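Local coordinates for protein Csm3 (Thermoplasma volcanium, PDB 6AE2) that probably binds crRNA as a RAMP-family subunit of the type III-A CRISPR-Cas effector complex, and may act as an endonuclease, at residues Y28-N33 with D188-M193; S89-V94 with D103-M108; I180-Y185 with K195-G200. All coordinates share one frame; numbering follows the deposited sequence.

Contact 1 (Y28-N33 with D188-M193); sequences YNIIYN and DNEEEM
The CD1 methyl of Ile30 lies against the CG methylene of Glu190, 3.8 Å from Ile30 CD1 to Glu190 CG, the two side chains meeting at a slant. Glu190 comes from the first turn of its helix. Its CG stands anti to the backbone N (chi1 176°) and the chain runs on extended, which carries the carboxylate across to the strand. There OE1 accepts a hydrogen bond from Tyr28 OH. The modelled 2.4 Å from Tyr28 OH to Glu190 OE1 is doubtful at 2.70 Å resolution, and nothing about the bond's strength follows from it. OE1 arrives at the edge of the tyrosine ring, close to its plane, while the carboxylate as a whole is turned 80° from that ring. Glu190 OE1 also has Lys229 NZ as a long, weak ionic partner.

Behind the carboxylate, the helix start is capped by Asn189, whose OD1 accepts from Glu192 N at 3.3 Å. The donor sits well above the carbonyl plane, 65° out of it. Just before the cap, Asp188 OD2 forms a salt bridge with Arg124 NE and receives the backbone N of Tyr185. The contact thus ties the start of helix 190-205 to strand 26-38, the strand flanked in the antiparallel sheet by strands 175-185 and 220-230. On the helix side, Glu192 and Met193 meet Ile104 of helix 104-109, and Met193 also packs on Ile184 of strand 175-185.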
# COMPACT_ATOMS: atom_id res chain seq x y z
N TYR A 28 28.24 -20.03 -2.88
CA TYR A 28 27.98 -19.27 -1.67
C TYR A 28 26.50 -18.94 -1.61
O TYR A 28 25.78 -19.03 -2.61
CB TYR A 28 28.82 -17.99 -1.61
CG TYR A 28 28.86 -17.21 -2.91
CD1 TYR A 28 27.88 -16.27 -3.21
CD2 TYR A 28 29.87 -17.41 -3.83
CE1 TYR A 28 27.92 -15.56 -4.40
CE2 TYR A 28 29.93 -16.71 -5.01
CZ TYR A 28 28.95 -15.78 -5.30
OH TYR A 28 29.02 -15.09 -6.48
N ASN A 29 26.05 -18.56 -0.41
CA ASN A 29 24.75 -17.95 -0.22
C ASN A 29 24.92 -16.44 -0.11
O ASN A 29 25.89 -15.95 0.47
CB ASN A 29 24.05 -18.48 1.03
CG ASN A 29 23.92 -19.99 1.03
OD1 ASN A 29 23.56 -20.60 0.02
ND2 ASN A 29 24.18 -20.60 2.18
N ILE A 30 23.97 -15.70 -0.68
CA ILE A 30 23.87 -14.26 -0.49
C ILE A 30 22.76 -14.01 0.52
O ILE A 30 21.62 -14.45 0.31
CB ILE A 30 23.60 -13.53 -1.81
CG1 ILE A 30 24.77 -13.72 -2.78
CG2 ILE A 30 23.36 -12.05 -1.56
CD1 ILE A 30 24.41 -13.45 -4.23
N ILE A 31 23.08 -13.32 1.60
CA ILE A 31 22.14 -13.06 2.69
C ILE A 31 21.71 -11.60 2.61
O ILE A 31 22.56 -10.70 2.50
CB ILE A 31 22.76 -13.38 4.06
CG1 ILE A 31 23.36 -14.79 4.07
CG2 ILE A 31 21.71 -13.24 5.15
CD1 ILE A 31 22.41 -15.86 3.58
N TYR A 32 20.40 -11.37 2.65
CA TYR A 32 19.82 -10.03 2.67
C TYR A 32 19.02 -9.88 3.96
O TYR A 32 18.12 -10.68 4.22
CB TYR A 32 18.91 -9.79 1.47
CG TYR A 32 19.61 -9.65 0.13
CD1 TYR A 32 20.25 -8.47 -0.22
CD2 TYR A 32 19.60 -10.69 -0.80
CE1 TYR A 32 20.88 -8.33 -1.45
CE2 TYR A 32 20.22 -10.56 -2.02
CZ TYR A 32 20.86 -9.38 -2.35
OH TYR A 32 21.48 -9.25 -3.57
N ASN A 33 19.35 -8.86 4.75
CA ASN A 33 18.55 -8.53 5.93
C ASN A 33 17.48 -7.54 5.49
O ASN A 33 17.66 -6.33 5.52
CB ASN A 33 19.43 -7.96 7.04
CG ASN A 33 20.22 -9.04 7.76
OD1 ASN A 33 19.67 -10.04 8.21
ND2 ASN A 33 21.53 -8.83 7.87
N ASP A 188 25.71 -20.31 -12.57
CA ASP A 188 24.59 -19.41 -12.35
C ASP A 188 24.99 -17.97 -12.64
O ASP A 188 26.13 -17.56 -12.40
CB ASP A 188 24.08 -19.52 -10.91
CG ASP A 188 23.14 -20.69 -10.71
OD1 ASP A 188 22.59 -21.19 -11.72
OD2 ASP A 188 22.96 -21.11 -9.55
N ASN A 189 24.04 -17.19 -13.16
CA ASN A 189 24.25 -15.77 -13.44
C ASN A 189 23.77 -14.99 -12.22
O ASN A 189 22.60 -14.62 -12.12
CB ASN A 189 23.53 -15.36 -14.72
CG ASN A 189 24.03 -14.03 -15.25
OD1 ASN A 189 24.48 -13.17 -14.50
ND2 ASN A 189 23.95 -13.85 -16.57
N GLU A 190 24.68 -14.75 -11.28
CA GLU A 190 24.33 -14.06 -10.04
C GLU A 190 23.72 -12.69 -10.31
O GLU A 190 22.72 -12.32 -9.70
CB GLU A 190 25.57 -13.94 -9.16
CG GLU A 190 25.35 -13.15 -7.88
CD GLU A 190 26.63 -12.55 -7.33
OE1 GLU A 190 27.54 -13.32 -6.97
OE2 GLU A 190 26.72 -11.31 -7.25
N GLU A 191 24.32 -11.94 -11.24
CA GLU A 191 23.84 -10.58 -11.50
C GLU A 191 22.42 -10.60 -12.06
O GLU A 191 21.61 -9.72 -11.73
CB GLU A 191 24.80 -9.88 -12.46
CG GLU A 191 24.22 -8.63 -13.11
CD GLU A 191 25.26 -7.85 -13.90
OE1 GLU A 191 24.93 -7.33 -14.98
OE2 GLU A 191 26.42 -7.76 -13.42
N GLU A 192 22.10 -11.58 -12.90
CA GLU A 192 20.75 -11.67 -13.45
C GLU A 192 19.74 -12.07 -12.38
O GLU A 192 18.60 -11.59 -12.38
CB GLU A 192 20.72 -12.66 -14.61
CG GLU A 192 21.19 -12.09 -15.94
CD GLU A 192 20.33 -10.93 -16.41
OE1 GLU A 192 19.10 -11.10 -16.52
OE2 GLU A 192 20.89 -9.84 -16.68
N MET A 193 20.14 -12.95 -11.45
CA MET A 193 19.22 -13.39 -10.41
C MET A 193 18.90 -12.26 -9.44
O MET A 193 17.74 -12.06 -9.07
CB MET A 193 19.81 -14.59 -9.67
CG MET A 193 19.92 -15.85 -10.51
SD MET A 193 20.39 -17.26 -9.50
CE MET A 193 22.16 -17.04 -9.53

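Contact 2 (S89-V94 with D103-M108); sequences SLLENV and DIVSKM
Ser106 OG donates to Asp103 OD2 at 2.9 Å, beside Val105, the residue through which this helix start meets Leu91 and Glu92. The same aspartate is the N-cap: its OD1 accepts from Ser106 N at 3.2 Å, with a nearly straight N-H...O angle of 167°. Both donors approach from above the carboxylate plane rather than within it, and this pair of bonds fixes the rotation of the Asp103 side chain.

The contact is helix-helix packing between the end of helix 80-93 and the start of helix 104-109, and Val105 does the touching. Its CG2 reaches the CB of Leu91 at 3.9 Å, and its CG1, anti to the backbone N (chi1 166°), looks toward the CG of Glu92 at a looser 4.4 Å. Glu92 offers its CG methylene to the valine, while its OE2 is held by Arg88 NE in a salt bridge. The Arg88 side chain touches Val105 and Ser106 too, bringing the helices together from a second position. Tyr96, in the intervening loop, packs on Leu91 and Ile104. With polar groups engaged within their own helices, the interface between these two segments is purely apolar, held by methyl and methylene packing without directional bonds.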
# COMPACT_ATOMS: atom_id res chain seq x y z
N SER A 89 4.05 -13.86 -8.78
CA SER A 89 2.90 -13.59 -9.63
C SER A 89 3.07 -12.29 -10.42
O SER A 89 2.62 -12.20 -11.56
CB SER A 89 1.62 -13.53 -8.79
OG SER A 89 1.57 -12.34 -8.02
N LEU A 90 3.73 -11.29 -9.83
CA LEU A 90 3.94 -10.03 -10.53
C LEU A 90 4.91 -10.19 -11.70
O LEU A 90 4.71 -9.59 -12.76
CB LEU A 90 4.46 -8.97 -9.56
CG LEU A 90 3.45 -8.45 -8.53
CD1 LEU A 90 4.16 -7.91 -7.31
CD2 LEU A 90 2.56 -7.39 -9.15
N LEU A 91 5.95 -11.00 -11.52
CA LEU A 91 6.89 -11.23 -12.62
C LEU A 91 6.25 -12.06 -13.73
O LEU A 91 6.52 -11.83 -14.91
CB LEU A 91 8.16 -11.90 -12.10
CG LEU A 91 9.03 -11.04 -11.18
CD1 LEU A 91 9.86 -11.91 -10.24
CD2 LEU A 91 9.93 -10.13 -12.01
N GLU A 92 5.39 -13.01 -13.36
CA GLU A 92 4.67 -13.77 -14.37
C GLU A 92 3.63 -12.92 -15.09
O GLU A 92 3.25 -13.26 -16.21
CB GLU A 92 3.99 -14.98 -13.72
CG GLU A 92 4.98 -16.04 -13.24
CD GLU A 92 4.37 -16.99 -12.23
OE1 GLU A 92 3.48 -16.56 -11.46
OE2 GLU A 92 4.78 -18.17 -12.20
N ASN A 93 3.18 -11.83 -14.47
CA ASN A 93 2.25 -10.92 -15.14
C ASN A 93 2.96 -10.05 -16.17
O ASN A 93 2.40 -9.76 -17.23
CB ASN A 93 1.53 -10.05 -14.12
CG ASN A 93 0.54 -10.83 -13.27
OD1 ASN A 93 0.28 -12.00 -13.53
ND2 ASN A 93 0.00 -10.18 -12.24
N VAL A 94 4.19 -9.63 -15.88
CA VAL A 94 4.97 -8.83 -16.82
C VAL A 94 5.78 -9.68 -17.78
O VAL A 94 6.50 -9.12 -18.63
CB VAL A 94 5.91 -7.86 -16.08
CG1 VAL A 94 5.14 -7.05 -15.04
CG2 VAL A 94 7.07 -8.61 -15.45
N ASP A 103 13.96 -19.09 -18.35
CA ASP A 103 12.97 -18.93 -17.28
C ASP A 103 13.70 -18.80 -15.95
O ASP A 103 13.77 -19.73 -15.14
CB ASP A 103 11.99 -20.10 -17.28
CG ASP A 103 10.69 -19.78 -16.57
OD1 ASP A 103 10.59 -18.69 -15.97
OD2 ASP A 103 9.77 -20.62 -16.61
N ILE A 104 14.27 -17.61 -15.73
CA ILE A 104 14.95 -17.34 -14.47
C ILE A 104 13.95 -17.28 -13.32
O ILE A 104 14.29 -17.60 -12.18
CB ILE A 104 15.78 -16.05 -14.58
CG1 ILE A 104 16.60 -15.82 -13.31
CG2 ILE A 104 14.89 -14.86 -14.89
CD1 ILE A 104 17.81 -14.94 -13.52
N VAL A 105 12.71 -16.87 -13.60
CA VAL A 105 11.68 -16.85 -12.57
C VAL A 105 11.46 -18.24 -12.01
O VAL A 105 11.49 -18.46 -10.79
CB VAL A 105 10.38 -16.25 -13.13
CG1 VAL A 105 9.21 -16.54 -12.20
CG2 VAL A 105 10.53 -14.76 -13.37
N SER A 106 11.24 -19.22 -12.90
CA SER A 106 11.09 -20.60 -12.46
C SER A 106 12.35 -21.10 -11.76
O SER A 106 12.27 -21.72 -10.69
CB SER A 106 10.75 -21.50 -13.65
OG SER A 106 9.35 -21.58 -13.86
N LYS A 107 13.52 -20.82 -12.34
CA LYS A 107 14.76 -21.33 -11.78
C LYS A 107 15.02 -20.78 -10.38
O LYS A 107 15.62 -21.47 -9.55
CB LYS A 107 15.93 -20.98 -12.70
CG LYS A 107 17.13 -21.90 -12.56
CD LYS A 107 16.71 -23.36 -12.68
CE LYS A 107 17.89 -24.30 -12.50
NZ LYS A 107 18.17 -25.09 -13.72
N MET A 108 14.57 -19.56 -10.10
CA MET A 108 14.75 -18.96 -8.78
C MET A 108 13.63 -19.36 -7.82
O MET A 108 13.89 -19.93 -6.76
CB MET A 108 14.83 -17.43 -8.91
CG MET A 108 16.21 -16.90 -9.24
SD MET A 108 16.32 -15.12 -8.97
CE MET A 108 16.17 -15.03 -7.19

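Contact 3 (I180-Y185 with K195-G200); sequences IILSIY and KCLKTG
Ile180 opens the strand half of a contact in the ferredoxin-like fold of RAMP proteins, in which helix 190-205 packs on one face of the antiparallel sheet. The helix belongs to a split beta-alpha-beta crossover: it links strand 175-185 to strand 220-230, with strand 26-38 lying between them. Ile180 points toward the helix, and its CG2 approaches CD2 of Leu197 at 4.2 Å. It is also flanked by Leu125 and Ile127 of strand 125-132 and by Met34 of strand 26-38. Ile181 turns to the other face of the sheet, packing on Ile31 and Arg128. Leu182 returns to the helix side, and its CD1 comes within 4.1 Å of the CD2 of Leu197. These two leucines lie alongside one another, running past in opposite directions, each reaching from its own backbone toward the other. Ser183 again belongs to the far face, where its OG is hydrogen-bonded to Asn29 OD1 of the neighbouring strand. Ile184 rests on Tyr28 and Ile30 and is met by Met193 from the first turn of the helix. At the end of the strand, the ring of Tyr185 makes a T-shaped stack with Trp26.

Within 195-200, Leu197 is the residue that meets the strand segment. Its neighbours Cys196 and Thr199 turn to Leu91 and Tyr96, and Thr199 also packs on Tyr235 of the second subunit, so the helix is wedged between the sheet and other parts of the assembly. A chi1 of 178° swings Leu197 CG away from its own backbone N and extends the side chain toward the sheet. One of its methyls, CD2, thereby touches both Ile180 CG2 and Leu182 CD1.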
# COMPACT_ATOMS: atom_id res chain seq x y z
N ILE A 180 16.42 -12.90 3.49
CA ILE A 180 16.32 -13.53 2.18
C ILE A 180 17.65 -14.20 1.89
O ILE A 180 18.71 -13.57 1.97
CB ILE A 180 15.98 -12.51 1.07
CG1 ILE A 180 14.56 -11.97 1.24
CG2 ILE A 180 16.15 -13.15 -0.31
CD1 ILE A 180 14.16 -11.00 0.15
N ILE A 181 17.60 -15.49 1.55
CA ILE A 181 18.80 -16.28 1.29
C ILE A 181 18.79 -16.70 -0.17
O ILE A 181 17.87 -17.38 -0.63
CB ILE A 181 18.88 -17.51 2.22
CG1 ILE A 181 18.81 -17.07 3.68
CG2 ILE A 181 20.16 -18.28 1.95
CD1 ILE A 181 18.28 -18.13 4.61
N LEU A 182 19.83 -16.29 -0.89
CA LEU A 182 20.03 -16.62 -2.29
C LEU A 182 21.23 -17.55 -2.40
O LEU A 182 22.34 -17.18 -2.00
CB LEU A 182 20.26 -15.35 -3.11
CG LEU A 182 19.22 -14.95 -4.15
CD1 LEU A 182 19.60 -13.61 -4.75
CD2 LEU A 182 19.13 -16.01 -5.24
N SER A 183 21.01 -18.76 -2.91
CA SER A 183 22.08 -19.73 -3.09
C SER A 183 22.61 -19.66 -4.52
O SER A 183 21.83 -19.68 -5.48
CB SER A 183 21.58 -21.15 -2.78
OG SER A 183 21.16 -21.24 -1.43
N ILE A 184 23.93 -19.56 -4.65
CA ILE A 184 24.59 -19.37 -5.93
C ILE A 184 25.43 -20.61 -6.23
O ILE A 184 26.23 -21.04 -5.39
CB ILE A 184 25.47 -18.11 -5.95
CG1 ILE A 184 24.68 -16.90 -5.44
CG2 ILE A 184 26.03 -17.85 -7.34
CD1 ILE A 184 23.47 -16.57 -6.28
N TYR A 185 25.26 -21.16 -7.43
CA TYR A 185 26.02 -22.32 -7.87
C TYR A 185 26.85 -21.96 -9.09
O TYR A 185 26.55 -21.00 -9.81
CB TYR A 185 25.08 -23.50 -8.19
CG TYR A 185 24.41 -24.08 -6.96
CD1 TYR A 185 23.40 -23.39 -6.30
CD2 TYR A 185 24.78 -25.33 -6.47
CE1 TYR A 185 22.79 -23.92 -5.18
CE2 TYR A 185 24.17 -25.87 -5.35
CZ TYR A 185 23.18 -25.16 -4.71
OH TYR A 185 22.57 -25.69 -3.59
N LYS A 195 19.06 -9.12 -10.16
CA LYS A 195 18.24 -8.19 -10.93
C LYS A 195 16.79 -8.66 -11.00
O LYS A 195 15.87 -7.87 -10.79
CB LYS A 195 18.82 -8.02 -12.33
CG LYS A 195 17.83 -7.53 -13.36
CD LYS A 195 18.51 -7.20 -14.68
CE LYS A 195 17.52 -6.67 -15.71
NZ LYS A 195 17.80 -7.22 -17.07
N CYS A 196 16.57 -9.95 -11.28
CA CYS A 196 15.21 -10.48 -11.28
C CYS A 196 14.54 -10.29 -9.93
O CYS A 196 13.34 -10.03 -9.85
CB CYS A 196 15.23 -11.96 -11.68
SG CYS A 196 13.68 -12.83 -11.37
N LEU A 197 15.31 -10.42 -8.85
CA LEU A 197 14.76 -10.19 -7.51
C LEU A 197 14.46 -8.71 -7.29
O LEU A 197 13.40 -8.36 -6.75
CB LEU A 197 15.74 -10.70 -6.45
CG LEU A 197 15.37 -10.52 -4.98
CD1 LEU A 197 13.92 -10.90 -4.70
CD2 LEU A 197 16.32 -11.32 -4.09
N LYS A 198 15.37 -7.83 -7.71
CA LYS A 198 15.19 -6.40 -7.46
C LYS A 198 13.96 -5.86 -8.17
O LYS A 198 13.13 -5.17 -7.56
CB LYS A 198 16.44 -5.63 -7.90
CG LYS A 198 17.70 -5.96 -7.10
CD LYS A 198 17.97 -4.94 -6.02
CE LYS A 198 19.38 -5.07 -5.47
NZ LYS A 198 20.41 -4.65 -6.46
N THR A 199 13.81 -6.15 -9.47
CA THR A 199 12.68 -5.61 -10.21
C THR A 199 11.36 -6.22 -9.75
O THR A 199 10.31 -5.58 -9.84
CB THR A 199 12.85 -5.81 -11.71
OG1 THR A 199 12.43 -7.13 -12.08
CG2 THR A 199 14.30 -5.61 -12.12
N GLY A 200 11.39 -7.47 -9.26
CA GLY A 200 10.20 -8.01 -8.62
C GLY A 200 9.79 -7.20 -7.41
O GLY A 200 8.60 -6.95 -7.20

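How the contacts relate
Contacts 1 and 3 are two sections of one helix-on-sheet interface: their centres lie only about 5 Å apart, both use helix 190-205, and their strands are neighbours, joined by a probable hydrogen bond from Ile30 N to Leu182 O (2.6 Å). Contact 2 forms an outer layer, its centre about 12 Å from that of contact 3 and about 16 Å from that of contact 1. It reaches the others through Met108, whose CE is 3.7 Å from Leu182 CD2, and through Ile104, whose CD1 is 3.6 Å from Glu192 O. Contacts 2 and 3 both touch the second subunit, through Val94 on its Trp26 and Thr199 on its Tyr235.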